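Side-chain contacts in cobalamin biosynthesis precorrin-6Y methylase (CbiE) (Archaeoglobus fulgidus, PDB 2BB3), which probably methylates a precorrin intermediate, with S-adenosyl-L-methionine as methyl donor, during the biosynthesis of adenosylcobalamin: residues G34-T37 / E38-E42; V128-R132 / L133-L137; I165-D168 / S169-L173. One frame throughout, in Å; residues are numbered along the deposited sequence.

Contact 1. Residues G34-T37 / E38-E42; sequences GQTT and ERAKE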
loop_
_atom_site.group_PDB
_atom_site.type_symbol
_atom_site.label_atom_id
_atom_site.label_comp_id
_atom_site.label_asym_id
_atom_site.label_seq_id
_atom_site.Cartn_x
_atom_site.Cartn_y
_atom_site.Cartn_z
ATOM N N GLY A 34 6.951 3.038 14.368
ATOM C CA GLY A 34 7.295 4.275 13.688
ATOM C C GLY A 34 6.807 4.354 12.250
ATOM O O GLY A 34 7.495 4.892 11.371
ATOM N N GLN A 35 5.621 3.802 12.002
ATOM C CA GLN A 35 5.042 3.832 10.666
ATOM C C GLN A 35 3.695 4.510 10.670
ATOM O O GLN A 35 2.995 4.522 9.666
ATOM C CB GLN A 35 4.929 2.432 10.084
ATOM C CG GLN A 35 6.259 1.898 9.599
ATOM C CD GLN A 35 6.118 0.647 8.777
ATOM O OE1 GLN A 35 5.278 -0.197 9.068
ATOM N NE2 GLN A 35 6.951 0.509 7.754
ATOM N N THR A 36 3.350 5.093 11.812
ATOM C CA THR A 36 2.105 5.828 11.961
ATOM C C THR A 36 2.295 7.206 11.324
ATOM O O THR A 36 3.407 7.749 11.341
ATOM C CB THR A 36 1.751 5.981 13.446
ATOM O OG1 THR A 36 0.737 6.980 13.604
ATOM C CG2 THR A 36 2.991 6.351 14.255
ATOM N N THR A 37 1.224 7.767 10.759
ATOM C CA THR A 37 1.304 9.073 10.103
ATOM C C THR A 37 0.787 10.209 10.980
ATOM O O THR A 37 -0.073 10.001 11.840
ATOM C CB THR A 37 0.519 9.090 8.766
ATOM O OG1 THR A 37 -0.878 8.884 9.017
ATOM C CG2 THR A 37 1.031 7.996 7.840
ATOM N N GLU A 38 1.321 11.407 10.751
ATOM C CA GLU A 38 0.939 12.589 11.518
ATOM C C GLU A 38 -0.573 12.765 11.561
ATOM O O GLU A 38 -1.122 13.215 12.563
ATOM C CB GLU A 38 1.575 13.853 10.924
ATOM C CG GLU A 38 3.023 13.683 10.465
ATOM C CD GLU A 38 3.696 15.000 10.087
ATOM O OE1 GLU A 38 2.994 15.913 9.585
ATOM O OE2 GLU A 38 4.931 15.114 10.277
ATOM N N ARG A 39 -1.249 12.412 10.476
ATOM C CA ARG A 39 -2.694 12.555 10.454
ATOM C C ARG A 39 -3.340 11.491 11.335
ATOM O O ARG A 39 -4.308 11.769 12.039
ATOM C CB ARG A 39 -3.215 12.474 9.022
ATOM C CG ARG A 39 -4.568 13.145 8.839
ATOM C CD ARG A 39 -4.952 13.220 7.367
ATOM N NE ARG A 39 -6.249 13.856 7.159
ATOM C CZ ARG A 39 -6.898 13.855 5.999
ATOM N NH1 ARG A 39 -6.365 13.251 4.943
ATOM N NH2 ARG A 39 -8.080 14.451 5.898
ATOM N N ALA A 40 -2.793 10.280 11.313
ATOM C CA ALA A 40 -3.325 9.209 12.146
ATOM C C ALA A 40 -3.242 9.596 13.630
ATOM O O ALA A 40 -4.201 9.424 14.376
ATOM C CB ALA A 40 -2.555 7.914 11.897
ATOM N N LYS A 41 -2.100 10.137 14.047
ATOM C CA LYS A 41 -1.910 10.533 15.439
ATOM C C LYS A 41 -2.874 11.635 15.843
ATOM O O LYS A 41 -3.413 11.621 16.945
ATOM C CB LYS A 41 -0.467 10.994 15.673
ATOM C CG LYS A 41 0.566 9.920 15.385
ATOM C CD LYS A 41 1.997 10.437 15.510
ATOM C CE LYS A 41 2.955 9.545 14.726
ATOM N NZ LYS A 41 4.389 9.868 14.983
ATOM N N GLU A 42 -3.098 12.590 14.951
ATOM C CA GLU A 42 -4.010 13.684 15.255
ATOM C C GLU A 42 -5.413 13.130 15.447
ATOM O O GLU A 42 -6.101 13.481 16.413
ATOM C CB GLU A 42 -3.975 14.717 14.131
ATOM C CG GLU A 42 -2.594 15.346 13.931
ATOM C CD GLU A 42 -2.544 16.302 12.753
ATOM O OE1 GLU A 42 -1.434 16.808 12.437
ATOM O OE2 GLU A 42 -3.611 16.550 12.143
#

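Contact 2. Residues V128-R132 / L133-L137; sequences VALAR and LKVDL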
loop_
_atom_site.group_PDB
_atom_site.type_symbol
_atom_site.label_atom_id
_atom_site.label_comp_id
_atom_site.label_asym_id
_atom_site.label_seq_id
_atom_site.Cartn_x
_atom_site.Cartn_y
_atom_site.Cartn_z
ATOM N N VAL A 128 5.515 -3.889 3.251
ATOM C CA VAL A 128 6.788 -4.283 3.842
ATOM C C VAL A 128 7.373 -5.470 3.067
ATOM O O VAL A 128 8.566 -5.473 2.772
ATOM C CB VAL A 128 6.608 -4.612 5.348
ATOM C CG1 VAL A 128 7.870 -5.212 5.927
ATOM C CG2 VAL A 128 6.247 -3.332 6.103
ATOM N N ALA A 129 6.535 -6.448 2.709
ATOM C CA ALA A 129 7.005 -7.621 1.952
ATOM C C ALA A 129 7.526 -7.218 0.562
ATOM O O ALA A 129 8.586 -7.662 0.119
ATOM C CB ALA A 129 5.864 -8.671 1.803
ATOM N N LEU A 130 6.768 -6.364 -0.117
ATOM C CA LEU A 130 7.149 -5.894 -1.444
ATOM C C LEU A 130 8.475 -5.168 -1.365
ATOM O O LEU A 130 9.299 -5.257 -2.274
ATOM C CB LEU A 130 6.071 -4.968 -2.003
ATOM C CG LEU A 130 5.169 -5.492 -3.130
ATOM C CD1 LEU A 130 5.188 -7.014 -3.233
ATOM C CD2 LEU A 130 3.780 -4.957 -2.921
ATOM N N ALA A 131 8.689 -4.445 -0.274
ATOM C CA ALA A 131 9.947 -3.732 -0.109
ATOM C C ALA A 131 11.104 -4.697 0.114
ATOM O O ALA A 131 12.206 -4.443 -0.347
ATOM C CB ALA A 131 9.854 -2.744 1.035
ATOM N N ARG A 132 10.856 -5.801 0.813
ATOM C CA ARG A 132 11.921 -6.792 1.040
ATOM C C ARG A 132 12.308 -7.486 -0.263
ATOM O O ARG A 132 13.473 -7.760 -0.497
ATOM C CB ARG A 132 11.467 -7.892 2.014
ATOM C CG ARG A 132 11.187 -7.435 3.421
ATOM C CD ARG A 132 12.445 -6.983 4.147
ATOM N NE ARG A 132 12.178 -6.934 5.575
ATOM C CZ ARG A 132 11.728 -5.869 6.225
ATOM N NH1 ARG A 132 11.507 -4.739 5.560
ATOM N NH2 ARG A 132 11.463 -5.952 7.533
ATOM N N LEU A 133 11.303 -7.762 -1.091
ATOM C CA LEU A 133 11.464 -8.469 -2.362
ATOM C C LEU A 133 11.865 -7.600 -3.540
ATOM O O LEU A 133 12.269 -8.125 -4.575
ATOM C CB LEU A 133 10.150 -9.160 -2.747
ATOM C CG LEU A 133 9.559 -10.231 -1.831
ATOM C CD1 LEU A 133 8.120 -10.463 -2.204
ATOM C CD2 LEU A 133 10.367 -11.517 -1.980
ATOM N N LYS A 134 11.752 -6.281 -3.391
ATOM C CA LYS A 134 12.064 -5.354 -4.489
ATOM C C LYS A 134 11.078 -5.613 -5.638
ATOM O O LYS A 134 11.457 -5.586 -6.807
ATOM C CB LYS A 134 13.504 -5.554 -5.012
ATOM C CG LYS A 134 14.597 -5.459 -3.961
ATOM C CD LYS A 134 14.588 -4.102 -3.261
ATOM C CE LYS A 134 15.708 -4.003 -2.252
ATOM N NZ LYS A 134 17.038 -4.232 -2.869
ATOM N N VAL A 135 9.819 -5.872 -5.300
ATOM C CA VAL A 135 8.794 -6.139 -6.305
ATOM C C VAL A 135 7.727 -5.048 -6.292
ATOM O O VAL A 135 7.323 -4.587 -5.227
ATOM C CB VAL A 135 8.127 -7.525 -6.063
ATOM C CG1 VAL A 135 6.944 -7.711 -7.007
ATOM C CG2 VAL A 135 9.167 -8.644 -6.304
ATOM N N ASP A 136 7.281 -4.624 -7.471
ATOM C CA ASP A 136 6.272 -3.569 -7.563
ATOM C C ASP A 136 4.867 -4.129 -7.352
ATOM O O ASP A 136 4.584 -5.271 -7.722
ATOM C CB ASP A 136 6.353 -2.865 -8.936
ATOM C CG ASP A 136 5.759 -1.469 -8.917
ATOM O OD1 ASP A 136 4.534 -1.310 -9.150
ATOM O OD2 ASP A 136 6.523 -0.514 -8.665
ATOM N N LEU A 137 4.002 -3.318 -6.741
ATOM C CA LEU A 137 2.610 -3.692 -6.464
ATOM C C LEU A 137 1.896 -3.940 -7.803
ATOM O O LEU A 137 0.968 -4.759 -7.883
ATOM C CB LEU A 137 1.879 -2.554 -5.711
ATOM C CG LEU A 137 0.796 -2.800 -4.632
ATOM C CD1 LEU A 137 -0.122 -1.557 -4.515
ATOM C CD2 LEU A 137 -0.022 -4.039 -4.905
#

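Contact 3. Residues I165-D168 / S169-L173; sequences ILAD and SHFPL. With SAH (S-adenosyl-L-homocysteine), chain C.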
loop_
_atom_site.group_PDB
_atom_site.type_symbol
_atom_site.label_atom_id
_atom_site.label_comp_id
_atom_site.label_asym_id
_atom_site.label_seq_id
_atom_site.Cartn_x
_atom_site.Cartn_y
_atom_site.Cartn_z
ATOM N N ILE A 165 0.102 -13.628 -1.222
ATOM C CA ILE A 165 -1.002 -14.143 -0.426
ATOM C C ILE A 165 -0.880 -13.819 1.054
ATOM O O ILE A 165 0.136 -14.098 1.667
ATOM C CB ILE A 165 -1.086 -15.687 -0.569
ATOM C CG1 ILE A 165 -1.149 -16.072 -2.048
ATOM C CG2 ILE A 165 -2.302 -16.225 0.175
ATOM C CD1 ILE A 165 -0.829 -17.560 -2.303
ATOM N N LEU A 166 -1.908 -13.209 1.621
ATOM C CA LEU A 166 -1.883 -12.932 3.049
ATOM C C LEU A 166 -2.412 -14.216 3.670
ATOM O O LEU A 166 -3.600 -14.517 3.561
ATOM C CB LEU A 166 -2.773 -11.737 3.400
ATOM C CG LEU A 166 -2.386 -10.419 2.712
ATOM C CD1 LEU A 166 -2.762 -9.265 3.583
ATOM C CD2 LEU A 166 -0.905 -10.367 2.469
ATOM N N ALA A 167 -1.533 -14.987 4.303
ATOM C CA ALA A 167 -1.965 -16.246 4.874
ATOM C C ALA A 167 -1.727 -16.379 6.364
ATOM O O ALA A 167 -1.055 -15.564 6.991
ATOM C CB ALA A 167 -1.260 -17.400 4.142
ATOM N N ASP A 168 -2.330 -17.409 6.936
ATOM C CA ASP A 168 -2.125 -17.707 8.338
ATOM C C ASP A 168 -1.663 -19.151 8.292
ATOM O O ASP A 168 -1.598 -19.707 7.209
ATOM C CB ASP A 168 -3.398 -17.524 9.177
ATOM C CG ASP A 168 -4.534 -18.405 8.736
ATOM O OD1 ASP A 168 -4.290 -19.428 8.064
ATOM O OD2 ASP A 168 -5.687 -18.077 9.094
ATOM N N SER A 169 -1.357 -19.745 9.442
ATOM C CA SER A 169 -0.831 -21.102 9.514
ATOM C C SER A 169 -1.706 -22.200 8.923
ATOM O O SER A 169 -1.240 -23.321 8.710
ATOM C CB SER A 169 -0.480 -21.452 10.975
ATOM O OG SER A 169 -1.623 -21.418 11.827
ATOM N N HIS A 170 -2.966 -21.892 8.646
ATOM C CA HIS A 170 -3.866 -22.898 8.093
ATOM C C HIS A 170 -4.006 -22.837 6.570
ATOM O O HIS A 170 -4.848 -23.525 6.003
ATOM C CB HIS A 170 -5.258 -22.783 8.731
ATOM C CG HIS A 170 -5.227 -22.616 10.220
ATOM N ND1 HIS A 170 -5.384 -21.391 10.830
ATOM C CD2 HIS A 170 -5.013 -23.512 11.209
ATOM C CE1 HIS A 170 -5.264 -21.539 12.140
ATOM N NE2 HIS A 170 -5.040 -22.813 12.397
ATOM N N PHE A 171 -3.201 -22.018 5.902
ATOM C CA PHE A 171 -3.303 -21.934 4.447
ATOM C C PHE A 171 -2.945 -23.293 3.852
ATOM O O PHE A 171 -1.883 -23.850 4.153
ATOM C CB PHE A 171 -2.360 -20.878 3.871
ATOM C CG PHE A 171 -2.430 -20.764 2.363
ATOM C CD1 PHE A 171 -3.364 -19.932 1.750
ATOM C CD2 PHE A 171 -1.586 -21.528 1.557
ATOM C CE1 PHE A 171 -3.457 -19.857 0.355
ATOM C CE2 PHE A 171 -1.667 -21.464 0.173
ATOM C CZ PHE A 171 -2.603 -20.630 -0.435
ATOM N N PRO A 172 -3.819 -23.831 2.980
ATOM C CA PRO A 172 -3.570 -25.134 2.358
ATOM C C PRO A 172 -2.535 -25.064 1.220
ATOM O O PRO A 172 -2.873 -24.816 0.072
ATOM C CB PRO A 172 -4.969 -25.554 1.899
ATOM C CG PRO A 172 -5.582 -24.243 1.483
ATOM C CD PRO A 172 -5.134 -23.291 2.577
ATOM N N LEU A 173 -1.270 -25.280 1.555
ATOM C CA LEU A 173 -0.193 -25.226 0.569
ATOM C C LEU A 173 -0.376 -26.173 -0.618
ATOM O O LEU A 173 0.181 -25.935 -1.694
ATOM C CB LEU A 173 1.159 -25.513 1.239
ATOM C CG LEU A 173 1.778 -24.441 2.150
ATOM C CD1 LEU A 173 3.051 -24.984 2.784
ATOM C CD2 LEU A 173 2.075 -23.168 1.365
HETATM N N SAH C . -4.457 -4.823 7.606
HETATM C CA SAH C . -3.299 -5.623 7.605
HETATM C CB SAH C . -3.616 -7.075 7.252
HETATM C CG SAH C . -4.597 -7.933 8.040
HETATM S SD SAH C . -5.147 -9.472 7.352
HETATM C C SAH C . -2.292 -4.965 6.733
HETATM O O SAH C . -1.249 -5.465 6.874
HETATM O OXT SAH C . -2.579 -4.073 5.982
HETATM C "C5'" SAH C . -3.928 -10.285 8.344
HETATM C "C4'" SAH C . -2.818 -10.964 7.563
HETATM O "O4'" SAH C . -1.821 -10.113 7.149
HETATM C "C3'" SAH C . -2.161 -12.144 8.211
HETATM O "O3'" SAH C . -2.866 -13.308 8.112
HETATM C "C2'" SAH C . -0.880 -12.180 7.459
HETATM O "O2'" SAH C . -0.961 -12.940 6.333
HETATM C "C1'" SAH C . -0.638 -10.767 7.068
HETATM N N9 SAH C . 0.260 -10.125 7.998
HETATM C C8 SAH C . -0.080 -9.209 8.852
HETATM N N7 SAH C . 0.936 -8.776 9.513
HETATM C C5 SAH C . 1.962 -9.408 9.090
HETATM C C6 SAH C . 3.270 -9.333 9.435
HETATM N N6 SAH C . 3.720 -8.555 10.350
HETATM N N1 SAH C . 4.124 -10.111 8.801
HETATM C C2 SAH C . 3.698 -10.952 7.855
HETATM N N3 SAH C . 2.425 -10.997 7.533
HETATM C C4 SAH C . 1.559 -10.254 8.140
#

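Contact 1. Residues G34-T37 / E38-E42
T37 is the N-cap of helix 38-46 and holds the first turn through both its side chain and its backbone. T37 OG1 accepts from A40 N at 3.3 Å with an N-H...O angle of 153°; it is set there by a chi1 of 64°, which places the hydroxyl between the backbone N and the carbonyl carbon. T37 O takes the N-H of K41 at 3.0 Å, as the first i to i+4 bond of the helix. A40 CB lies 3.5 Å from T37 OG1, beside the hydroxyl that its own N-H reaches. T36 meets K41 from the side, the two side chains crossing at about a right angle. T36 CG2 presses on K41 CE at 3.2 Å, tighter than normal carbon contact, and T36 OG1 lies 3.4 Å from K41 CG. K41 and E38 carry their charges to the subunit boundary: K41 NZ forms a salt bridge with E38 of the second subunit, and E38 OE2 forms the reciprocal one with K41 of that subunit. With an alanine at K41, E38 of the second subunit would probably lose its cationic mate and T36 CG2 the methylene beside it. Capping and charge pairing thus share one helical turn: the hydroxyl and carbonyl oxygens of T37 take the N-H groups of A40 and K41, while the ionic chemistry of E38 and K41 is spent across the subunit boundary.

Contact 2. Residues V128-R132 / L133-L137
The flat carbonyl group of L130 is met in its own plane by V135 N, which donates to L130 O at 3.1 Å with an N-H...O angle of 161°. K134 N also reaches L130 O, at 2.9 Å, but its angle of 119° makes this second bond weak. The V135 carbonyl oxygen lies 3.1 Å from L130 CG. One residue earlier, L133 N donates to A129 O, and the side chain of L133 bends back over the same oxygen, its CG 3.4 Å away. K134 is the first residue to leave helical geometry, and its positive phi turns the chain out of helix 125-133. The i+5 to i bond from V135 to L130, together with this left-handed residue, gives a Schellman-like C-terminal cap; K134 N stands 3.6 Å from A131 O, long for the companion bond of a full Schellman motif. The hydrophobic pairing that goes with such a cap is present: L130 CD1 touches V135 CB at 4.1 Å. The chi1 of L130, -107°, lies away from the staggered positions, with CD1 turned to V135 and CD2 to L137. This second branch lies across L137 at about a right angle, L130 CD2 being 4.1 Å from L137 CG. L130 also packs on L164 of strand 162-167, and V135 on F212 of strand 209-213. K134 NZ continues to the second subunit, where it bonds to I117 O.

Contact 3. Residues I165-D168 / S169-L173
D168 OD1 accepts the N-H of H170 at 2.9 Å, with an N-H...O angle of 145° and the donor standing above the carboxylate plane. The bond depends on a chi1 of 60° at D168, which swings CG between the backbone N and the carbonyl carbon and folds the carboxylate over the chain that follows. The backbone of the same residue closes the turn: F171 N donates to D168 O at 3.1 Å. The imidazole of H170 stands nearly perpendicular to the carboxylate, the planes 87° apart. D168 OD2 lies at the edge of this ring, in its plane, and S169 OG sits 3.6 Å above the plane on one face, over the centre. The hydrogen bond of S169 OG goes to D207, a residue of the S-adenosyl-L-homocysteine site, which connects the turn to that pocket.

Beyond the turn the contact is apolar. F171 CG is anti to the backbone N, and the ring is laid back along strand 162-167. A167 CB meets F171 CB at 3.7 Å, and I165 CG2 meets F171 CE1 at 3.8 Å, the side chains of I165 and F171 crossing at about a right angle; I165 CD1 reaches F171 CZ at 4.0 Å. P172 CD covers one face of the ring, offset toward its rim, and I211 of strand 209-213 packs against F171 too. L166 turns the other way, its CD1 3.8 Å from O4' of the ligand ribose. Both ribose hydroxyls of the ligand, O2' at 2.7 Å and O3', lie within hydrogen-bonding distance of A167 O. The arrangement is an Asx turn combined with a type I beta turn, placed at the end of a strand that lines the S-adenosyl-L-homocysteine pocket of a tetrapyrrole methylase.

In the fold
All three contacts are local, but they sit at different transitions of the fold. Contact 1 starts a helix beside the parallel sheet and is partly buried. Contact 2 ends helix 125-133, on the way to the mixed sheet, and is the buried one. Contact 3 finishes strand 162-167 of that mixed sheet, with its turn partly exposed; contact 2 packs on the same strand, through L130 on L164 and V135 on H162. Contacts 1 and 2 touch through Q35 NE2 and V128 CG2, and both meet the second subunit; no other chain of the assembly touches contact 3, which borders the ligand. Hydroxyl capping marks contact 1, backbone capping contact 2, a carboxylate-held turn contact 3.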